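Local coordinates for protein alginase (Pseudoalteromonas, PDB 4Q8K) that probably cleaves alginate by beta-elimination, as a bacterial alginate lyase of polysaccharide lyase family 18, at residues S246-N249 / D250-A253; L264-T267 / S268-E272; A337-S340 / N341-K344. All coordinates share one frame; numbering follows the deposited sequence.

Contact 1: residues S246-N249 / D250-A253; sequences SGFN and DSVA. With CA (calcium ion), chain B.
F248 and S251 stand across a sharp reversal of the chain, their CA atoms 5.3 Å apart, in the loop that follows strand 234-241 and leads into strand 257-265. Neither segment is helix or strand, and much of the loop's shape is held by side-chain hydrogen bonds and a metal. G247 suits the approach to the bend, because at its backbone angles a CB would press on the carbonyl O of S246. The hydroxyl of S251 reaches back over the turn, and F248 N donates to S251 OG at 2.9 Å, with an angle of 145° at the hydrogen. The same oxygen lies 3.3 Å from F248 CB and gives its own proton to E245 O, so one small hydroxyl ties down two backbone groups. The ring of F248 leads away to K273 and A275 on strand 271-280.

D250 opens the second half with an Asx turn: V252 N donates to D250 OD2 at 2.9 Å, meeting it from above the carboxylate plane, 44° out of it. With CG anti to the backbone N (chi1 -175°), the carboxylate swings to the calcium ion, which D250 OD2 binds at 2.5 Å. V252 offers its main-chain oxygen instead, V252 O lying 2.4 Å from the ion. Water 1 is a further ligand, and D242, N255 and I257 complete the site. Because D250 OD2 serves both the ion and the V252 N-H, and the V252 carbonyl is probably polarised by the metal, calcium binding and the shape of this loop are likely to depend on each other.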
ATOM      1  N   SER A 246      13.758  11.632   5.861  1.00 27.99           N
ATOM      2  CA  SER A 246      15.115  11.096   5.897  1.00 28.45           C
ATOM      3  C   SER A 246      15.141   9.598   6.208  1.00 26.90           C
ATOM      4  O   SER A 246      14.176   9.044   6.734  1.00 26.71           O
ATOM      5  CB  SER A 246      15.974  11.858   6.914  1.00 34.15           C
ATOM      6  OG  SER A 246      15.465  11.725   8.232  1.00 39.65           O
ATOM      7  N   GLY A 247      16.256   8.954   5.877  1.00 27.42           N
ATOM      8  CA  GLY A 247      16.481   7.567   6.237  1.00 28.71           C
ATOM      9  C   GLY A 247      16.408   6.565   5.101  1.00 26.54           C
ATOM     10  O   GLY A 247      16.549   5.365   5.341  1.00 26.55           O
ATOM     11  N   PHE A 248      16.211   7.042   3.875  1.00 28.07           N
ATOM     12  CA  PHE A 248      16.079   6.158   2.719  1.00 25.86           C
ATOM     13  C   PHE A 248      17.188   6.422   1.699  1.00 28.94           C
ATOM     14  O   PHE A 248      18.019   7.308   1.903  1.00 29.55           O
ATOM     15  CB  PHE A 248      14.687   6.311   2.082  1.00 26.29           C
ATOM     16  CG  PHE A 248      13.550   6.238   3.080  1.00 22.85           C
ATOM     17  CD1 PHE A 248      13.395   5.124   3.887  1.00 23.51           C
ATOM     18  CD2 PHE A 248      12.649   7.284   3.217  1.00 24.59           C
ATOM     19  CE1 PHE A 248      12.367   5.050   4.806  1.00 20.66           C
ATOM     20  CE2 PHE A 248      11.616   7.213   4.142  1.00 22.42           C
ATOM     21  CZ  PHE A 248      11.469   6.086   4.933  1.00 22.54           C
ATOM     22  N   ASN A 249      17.211   5.642   0.621  1.00 26.58           N
ATOM     23  CA  ASN A 249      18.275   5.746  -0.382  1.00 30.69           C
ATOM     24  C   ASN A 249      18.320   7.095  -1.096  1.00 32.90           C
ATOM     25  O   ASN A 249      19.407   7.589  -1.416  1.00 33.05           O
ATOM     26  CB  ASN A 249      18.158   4.645  -1.438  1.00 28.96           C
ATOM     27  CG  ASN A 249      18.398   3.256  -0.882  1.00 24.38           C
ATOM     28  OD1 ASN A 249      18.596   3.069   0.318  1.00 27.94           O
ATOM     29  ND2 ASN A 249      18.360   2.267  -1.761  1.00 25.69           N
ATOM     30  N   ASP A 250      17.146   7.664  -1.378  1.00 25.11           N
ATOM     31  CA  ASP A 250      17.063   8.965  -2.029  1.00 26.05           C
ATOM     32  C   ASP A 250      16.714  10.031  -0.994  1.00 29.63           C
ATOM     33  O   ASP A 250      17.551  10.871  -0.655  1.00 31.90           O
ATOM     34  CB  ASP A 250      16.032   8.935  -3.163  1.00 29.28           C
ATOM     35  CG  ASP A 250      15.992  10.227  -3.958  1.00 30.25           C
ATOM     36  OD1 ASP A 250      16.782  10.369  -4.918  1.00 32.09           O
ATOM     37  OD2 ASP A 250      15.160  11.092  -3.634  1.00 27.69           O
ATOM     38  N   SER A 251      15.491   9.970  -0.472  1.00 27.40           N
ATOM     39  CA  SER A 251      15.031  10.883   0.573  1.00 28.26           C
ATOM     40  C   SER A 251      15.076  12.339   0.120  1.00 29.51           C
ATOM     41  O   SER A 251      15.192  13.246   0.942  1.00 31.66           O
ATOM     42  CB  SER A 251      15.845  10.702   1.861  1.00 29.35           C
ATOM     43  OG  SER A 251      15.510   9.492   2.528  1.00 25.78           O
ATOM     44  N   VAL A 252      14.984  12.558  -1.186  1.00 26.09           N
ATOM     45  CA  VAL A 252      14.938  13.912  -1.714  1.00 28.64           C
ATOM     46  C   VAL A 252      13.547  14.219  -2.256  1.00 26.13           C
ATOM     47  O   VAL A 252      13.089  13.588  -3.193  1.00 27.39           O
ATOM     48  CB  VAL A 252      15.979  14.121  -2.830  1.00 30.28           C
ATOM     49  CG1 VAL A 252      15.807  15.491  -3.455  1.00 31.51           C
ATOM     50  CG2 VAL A 252      17.398  13.948  -2.279  1.00 32.13           C
ATOM     51  N   ALA A 253      12.881  15.204  -1.673  1.00 28.23           N
ATOM     52  CA  ALA A 253      11.509  15.518  -2.062  1.00 25.68           C
ATOM     53  C   ALA A 253      11.370  15.929  -3.519  1.00 28.00           C
ATOM     54  O   ALA A 253      12.167  16.713  -4.036  1.00 28.33           O
ATOM     55  CB  ALA A 253      10.934  16.604  -1.153  1.00 28.26           C
TER
HETATM   56 CA    CA B 501      12.815  11.491  -4.278  1.00 24.73          CA
HETATM   57  O   HOH W   1      12.272  10.675  -1.972  1.00 24.10           O

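Contact 2: residues L264-T267 / S268-E272; sequences LRNT and SGNEE
The guanidinium of R265 has CG of E271 over one face, 3.4 Å above its plane and displaced toward the rim, while G269 O sits at its edge, in plane. Both partners belong to the return half of a beta hairpin, strands 257-265 and 271-280, closed by a type I turn from N266 to G269 with a G1 beta bulge. The edge contact is a hydrogen bond, R265 NH2 to G269 O at 2.9 Å, although the donor stands above the carbonyl plane. The face contact brings the guanidinium and the E271 carboxylate to within 25° of parallel. R265 NH1 and E271 OE2, 3.1 Å apart, form a salt bridge of charges alone, since the oxygen is well out of the guanidinium plane. A bend at chi3 (-63°) lays the guanidinium across the return segment, past G269 O to E271; NE is also bonded to T234 O of the neighbouring strand 234-241, and the glutamate is shared with K237 and R263. A leucine in place of R265 would probably leave G269 O without this side-chain donor and E271 with one cation fewer.

R265 and E271 form a non-hydrogen-bonded pair, L264 and E272 the hydrogen-bonded pair beside it, with L264 buried against F305 and I307. Beyond them N266 N donates to N270 O at 2.8 Å, and G269 N closes the turn on N266 O at 2.9 Å. G269 adopts positive phi (94°), where a CB would collide with the preceding carbonyl. On the opposite sheet face from R265, the E272 carboxylate stands nearly upright to the N266 amide. T267 and S268, polar residues suited to an exposed tip, share water 2, which lies 2.8 Å from T267 OG1 and 3.0 Å from S268 OG.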
ATOM      1  N   LEU A 264       7.369  -1.477   9.638  1.00 18.73           N
ATOM      2  CA  LEU A 264       6.824  -2.602  10.388  1.00 17.32           C
ATOM      3  C   LEU A 264       6.683  -2.233  11.857  1.00 20.29           C
ATOM      4  O   LEU A 264       7.647  -1.803  12.492  1.00 22.40           O
ATOM      5  CB  LEU A 264       7.743  -3.825  10.265  1.00 20.85           C
ATOM      6  CG  LEU A 264       7.981  -4.337   8.846  1.00 17.19           C
ATOM      7  CD1 LEU A 264       8.995  -5.497   8.854  1.00 19.30           C
ATOM      8  CD2 LEU A 264       6.667  -4.777   8.222  1.00 18.40           C
ATOM      9  N   ARG A 265       5.490  -2.414  12.413  1.00 19.92           N
ATOM     10  CA  ARG A 265       5.290  -2.104  13.824  1.00 25.11           C
ATOM     11  C   ARG A 265       5.731  -3.267  14.715  1.00 25.48           C
ATOM     12  O   ARG A 265       5.137  -4.342  14.681  1.00 24.65           O
ATOM     13  CB  ARG A 265       3.828  -1.750  14.087  1.00 25.65           C
ATOM     14  CG  ARG A 265       3.596  -1.099  15.437  1.00 31.05           C
ATOM     15  CD  ARG A 265       2.184  -0.510  15.544  1.00 32.29           C
ATOM     16  NE  ARG A 265       1.919   0.570  14.586  1.00 34.77           N
ATOM     17  CZ  ARG A 265       2.326   1.830  14.742  1.00 35.83           C
ATOM     18  NH1 ARG A 265       2.033   2.747  13.828  1.00 37.96           N
ATOM     19  NH2 ARG A 265       3.032   2.176  15.810  1.00 34.75           N
ATOM     20  N   ASN A 266       6.777  -3.060  15.509  1.00 21.70           N
ATOM     21  CA  ASN A 266       7.300  -4.149  16.332  1.00 24.12           C
ATOM     22  C   ASN A 266       6.430  -4.500  17.547  1.00 25.14           C
ATOM     23  O   ASN A 266       5.372  -3.896  17.761  1.00 24.39           O
ATOM     24  CB  ASN A 266       8.781  -3.932  16.709  1.00 23.60           C
ATOM     25  CG  ASN A 266       9.008  -2.734  17.637  1.00 28.73           C
ATOM     26  OD1 ASN A 266      10.061  -2.090  17.576  1.00 29.22           O
ATOM     27  ND2 ASN A 266       8.053  -2.456  18.512  1.00 27.25           N
ATOM     28  N   THR A 267       6.875  -5.481  18.327  1.00 28.18           N
ATOM     29  CA  THR A 267       6.096  -5.989  19.452  1.00 28.57           C
ATOM     30  C   THR A 267       5.992  -4.978  20.591  1.00 32.60           C
ATOM     31  O   THR A 267       5.154  -5.123  21.479  1.00 33.64           O
ATOM     32  CB  THR A 267       6.669  -7.323  19.997  1.00 29.22           C
ATOM     33  OG1 THR A 267       8.041  -7.149  20.370  1.00 31.71           O
ATOM     34  CG2 THR A 267       6.568  -8.417  18.952  1.00 30.07           C
ATOM     35  N   SER A 268       6.847  -3.959  20.562  1.00 26.46           N
ATOM     36  CA  SER A 268       6.785  -2.872  21.534  1.00 30.78           C
ATOM     37  C   SER A 268       5.819  -1.766  21.096  1.00 32.67           C
ATOM     38  O   SER A 268       5.553  -0.829  21.851  1.00 34.07           O
ATOM     39  CB  SER A 268       8.173  -2.279  21.754  1.00 31.66           C
ATOM     40  OG  SER A 268       9.052  -3.230  22.334  1.00 32.48           O
ATOM     41  N   GLY A 269       5.312  -1.861  19.871  1.00 28.78           N
ATOM     42  CA  GLY A 269       4.369  -0.879  19.361  1.00 32.62           C
ATOM     43  C   GLY A 269       5.041   0.227  18.571  1.00 29.01           C
ATOM     44  O   GLY A 269       4.399   1.203  18.181  1.00 31.67           O
ATOM     45  N   ASN A 270       6.341   0.086  18.335  1.00 27.32           N
ATOM     46  CA  ASN A 270       7.076   1.098  17.590  1.00 29.08           C
ATOM     47  C   ASN A 270       7.379   0.671  16.163  1.00 27.21           C
ATOM     48  O   ASN A 270       7.732  -0.484  15.911  1.00 26.32           O
ATOM     49  CB  ASN A 270       8.366   1.468  18.320  1.00 29.79           C
ATOM     50  CG  ASN A 270       8.120   1.868  19.759  1.00 34.81           C
ATOM     51  OD1 ASN A 270       8.807   1.405  20.667  1.00 37.43           O
ATOM     52  ND2 ASN A 270       7.130   2.727  19.976  1.00 33.13           N
ATOM     53  N   GLU A 271       7.245   1.604  15.225  1.00 25.03           N
ATOM     54  CA  GLU A 271       7.532   1.297  13.833  1.00 22.47           C
ATOM     55  C   GLU A 271       9.028   1.264  13.563  1.00 23.11           C
ATOM     56  O   GLU A 271       9.775   2.153  13.981  1.00 25.41           O
ATOM     57  CB  GLU A 271       6.869   2.302  12.888  1.00 23.36           C
ATOM     58  CG  GLU A 271       5.355   2.201  12.846  1.00 23.44           C
ATOM     59  CD  GLU A 271       4.743   3.065  11.746  1.00 26.81           C
ATOM     60  OE1 GLU A 271       5.290   4.143  11.428  1.00 24.92           O
ATOM     61  OE2 GLU A 271       3.715   2.650  11.179  1.00 29.37           O
ATOM     62  N   GLU A 272       9.456   0.227  12.854  1.00 19.09           N
ATOM     63  CA  GLU A 272      10.802   0.175  12.309  1.00 19.68           C
ATOM     64  C   GLU A 272      10.703   0.337  10.803  1.00 20.42           C
ATOM     65  O   GLU A 272       9.899  -0.331  10.158  1.00 19.29           O
ATOM     66  CB  GLU A 272      11.466  -1.163  12.669  1.00 19.24           C
ATOM     67  CG  GLU A 272      11.544  -1.388  14.170  1.00 20.37           C
ATOM     68  CD  GLU A 272      12.280  -2.670  14.570  1.00 23.55           C
ATOM     69  OE1 GLU A 272      13.128  -3.171  13.797  1.00 22.44           O
ATOM     70  OE2 GLU A 272      11.998  -3.167  15.680  1.00 26.09           O
TER
HETATM   71  O   HOH W   2       9.772  -4.964  19.988  1.00 30.81           O

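Contact 3: residues A337-S340 / N341-K344; sequences AGNS and NSFK
S342 OG donates to N339 O at 2.6 Å, where the loop 337-339 runs into helix 340-349. This is the tight part of the contact. The hydroxyl donates in the carbonyl plane, on a lone pair, and two backbone groups add weak bonds to N339 O: S342 N at 3.0 Å and F343 N, which is longer still. With OG lying between the backbone N and the carbonyl carbon (chi1 75°), the serine turns back against the start of its own helix, and S342 OG in turn accepts from E336 N. Serine suits the place because its short hydroxyl can give a proton to one backbone group and take one from another. S342 OG also lies over the centre of the F343 ring, 3.9 Å above its plane. F343 is the buried residue here; its CZ comes to 4.3 Å from A337 CA, and the ring packs on W187 and S325.

The other side is looser and wetter. S340 OG and N341 ND2 do not meet directly but share water 3, at 2.8 Å from S340 OG and 2.9 Å from N341 ND2, the amide donating to it. S340 OG is also hydrogen-bonded to W187 NE1 on strand 186-193, so this side is not wholly given to solvent. K344 runs out to the surface and pairs with E348 one turn further on, an i to i+4 salt bridge, while K344 N makes a straight i to i+4 helical bond to S340 O at 3.0 Å and 167°, after the weak one from F343 N to N339 O. G338, with positive phi, lets the chain bend before the helix at little cost. N339, the last residue before the helix, holds the N-cap position, where asparagine is common in alpha helices.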
ATOM      1  N   ALA A 337     -10.392  14.960   6.843  1.00 27.84           N
ATOM      2  CA  ALA A 337     -10.906  13.596   6.917  1.00 28.78           C
ATOM      3  C   ALA A 337     -12.377  13.541   6.511  1.00 26.54           C
ATOM      4  O   ALA A 337     -13.188  14.350   6.967  1.00 28.56           O
ATOM      5  CB  ALA A 337     -10.728  13.044   8.319  1.00 27.68           C
ATOM      6  N   GLY A 338     -12.709  12.590   5.646  1.00 26.13           N
ATOM      7  CA  GLY A 338     -14.084  12.403   5.215  1.00 28.23           C
ATOM      8  C   GLY A 338     -14.539  13.366   4.139  1.00 28.59           C
ATOM      9  O   GLY A 338     -15.661  13.270   3.652  1.00 27.47           O
ATOM     10  N   ASN A 339     -13.665  14.293   3.757  1.00 27.57           N
ATOM     11  CA  ASN A 339     -14.019  15.322   2.786  1.00 27.79           C
ATOM     12  C   ASN A 339     -13.317  15.091   1.461  1.00 24.99           C
ATOM     13  O   ASN A 339     -12.184  15.533   1.272  1.00 25.33           O
ATOM     14  CB  ASN A 339     -13.636  16.699   3.342  1.00 28.59           C
ATOM     15  CG  ASN A 339     -14.108  17.846   2.464  1.00 27.54           C
ATOM     16  OD1 ASN A 339     -14.313  18.956   2.958  1.00 35.77           O
ATOM     17  ND2 ASN A 339     -14.262  17.597   1.166  1.00 24.92           N
ATOM     18  N   SER A 340     -13.980  14.402   0.542  1.00 26.70           N
ATOM     19  CA  SER A 340     -13.356  14.009  -0.713  1.00 27.51           C
ATOM     20  C   SER A 340     -12.891  15.209  -1.537  1.00 28.24           C
ATOM     21  O   SER A 340     -11.850  15.160  -2.194  1.00 26.69           O
ATOM     22  CB  SER A 340     -14.301  13.140  -1.539  1.00 26.63           C
ATOM     23  OG  SER A 340     -13.707  12.773  -2.774  1.00 29.90           O
ATOM     24  N   ASN A 341     -13.678  16.279  -1.514  1.00 25.66           N
ATOM     25  CA  ASN A 341     -13.320  17.484  -2.249  1.00 28.24           C
ATOM     26  C   ASN A 341     -12.015  18.087  -1.701  1.00 26.79           C
ATOM     27  O   ASN A 341     -11.207  18.636  -2.458  1.00 29.64           O
ATOM     28  CB  ASN A 341     -14.464  18.516  -2.224  1.00 30.85           C
ATOM     29  CG  ASN A 341     -15.534  18.251  -3.289  1.00 34.87           C
ATOM     30  OD1 ASN A 341     -16.523  18.984  -3.384  1.00 39.98           O
ATOM     31  ND2 ASN A 341     -15.341  17.213  -4.089  1.00 29.20           N
ATOM     32  N   SER A 342     -11.811  17.994  -0.394  1.00 25.87           N
ATOM     33  CA  SER A 342     -10.566  18.495   0.186  1.00 28.67           C
ATOM     34  C   SER A 342      -9.351  17.780  -0.417  1.00 29.63           C
ATOM     35  O   SER A 342      -8.327  18.406  -0.699  1.00 28.48           O
ATOM     36  CB  SER A 342     -10.558  18.415   1.716  1.00 27.73           C
ATOM     37  OG  SER A 342     -10.364  17.086   2.179  1.00 25.02           O
ATOM     38  N   PHE A 343      -9.467  16.473  -0.636  1.00 28.28           N
ATOM     39  CA  PHE A 343      -8.354  15.718  -1.204  1.00 22.70           C
ATOM     40  C   PHE A 343      -8.193  16.006  -2.686  1.00 24.30           C
ATOM     41  O   PHE A 343      -7.082  16.076  -3.208  1.00 24.62           O
ATOM     42  CB  PHE A 343      -8.525  14.214  -0.932  1.00 23.93           C
ATOM     43  CG  PHE A 343      -8.568  13.882   0.527  1.00 24.70           C
ATOM     44  CD1 PHE A 343      -7.582  14.351   1.383  1.00 24.44           C
ATOM     45  CD2 PHE A 343      -9.615  13.142   1.057  1.00 25.48           C
ATOM     46  CE1 PHE A 343      -7.617  14.074   2.729  1.00 26.23           C
ATOM     47  CE2 PHE A 343      -9.664  12.862   2.401  1.00 25.92           C
ATOM     48  CZ  PHE A 343      -8.659  13.324   3.246  1.00 29.46           C
ATOM     49  N   LYS A 344      -9.308  16.187  -3.348  1.00 25.08           N
ATOM     50  CA  LYS A 344      -9.282  16.681  -4.687  1.00 23.68           C
ATOM     51  C   LYS A 344      -8.389  17.893  -4.826  1.00 25.81           C
ATOM     52  O   LYS A 344      -7.576  17.949  -5.671  1.00 26.23           O
ATOM     53  CB  LYS A 344     -10.681  17.074  -5.119  1.00 24.74           C
ATOM     54  CG  LYS A 344     -10.725  17.492  -6.555  1.00 32.16           C
ATOM     55  CD  LYS A 344     -12.097  17.977  -6.978  1.00 32.10           C
ATOM     56  CE  LYS A 344     -12.088  18.267  -8.447  1.00 38.33           C
ATOM     57  NZ  LYS A 344     -11.605  19.633  -8.607  1.00 46.25           N
TER
HETATM   58  O   HOH W   3     -13.975  14.706  -4.820  1.00 32.97           O

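How the contacts relate
Followed from the N terminus, the three contacts come in series, none nesting in or crossing another. Contact 1 shapes the calcium-binding loop between strands 234-241 and 257-265, and contact 2 closes the next connection, the hairpin from 257-265 to 271-280. Strand 257-265 therefore begins at the metal site, with I257 a ligand, and ends at the hairpin tip; the two contacts approach to about 8 Å at their nearest atoms. Contact 3 comes much later, starting helix 340-349, which leans on strand 186-193 of the same sheet and carries C346, disulfide-bonded to C334. All three lie at the surface, in connections of the antiparallel beta sandwich of the alginate lyase domain.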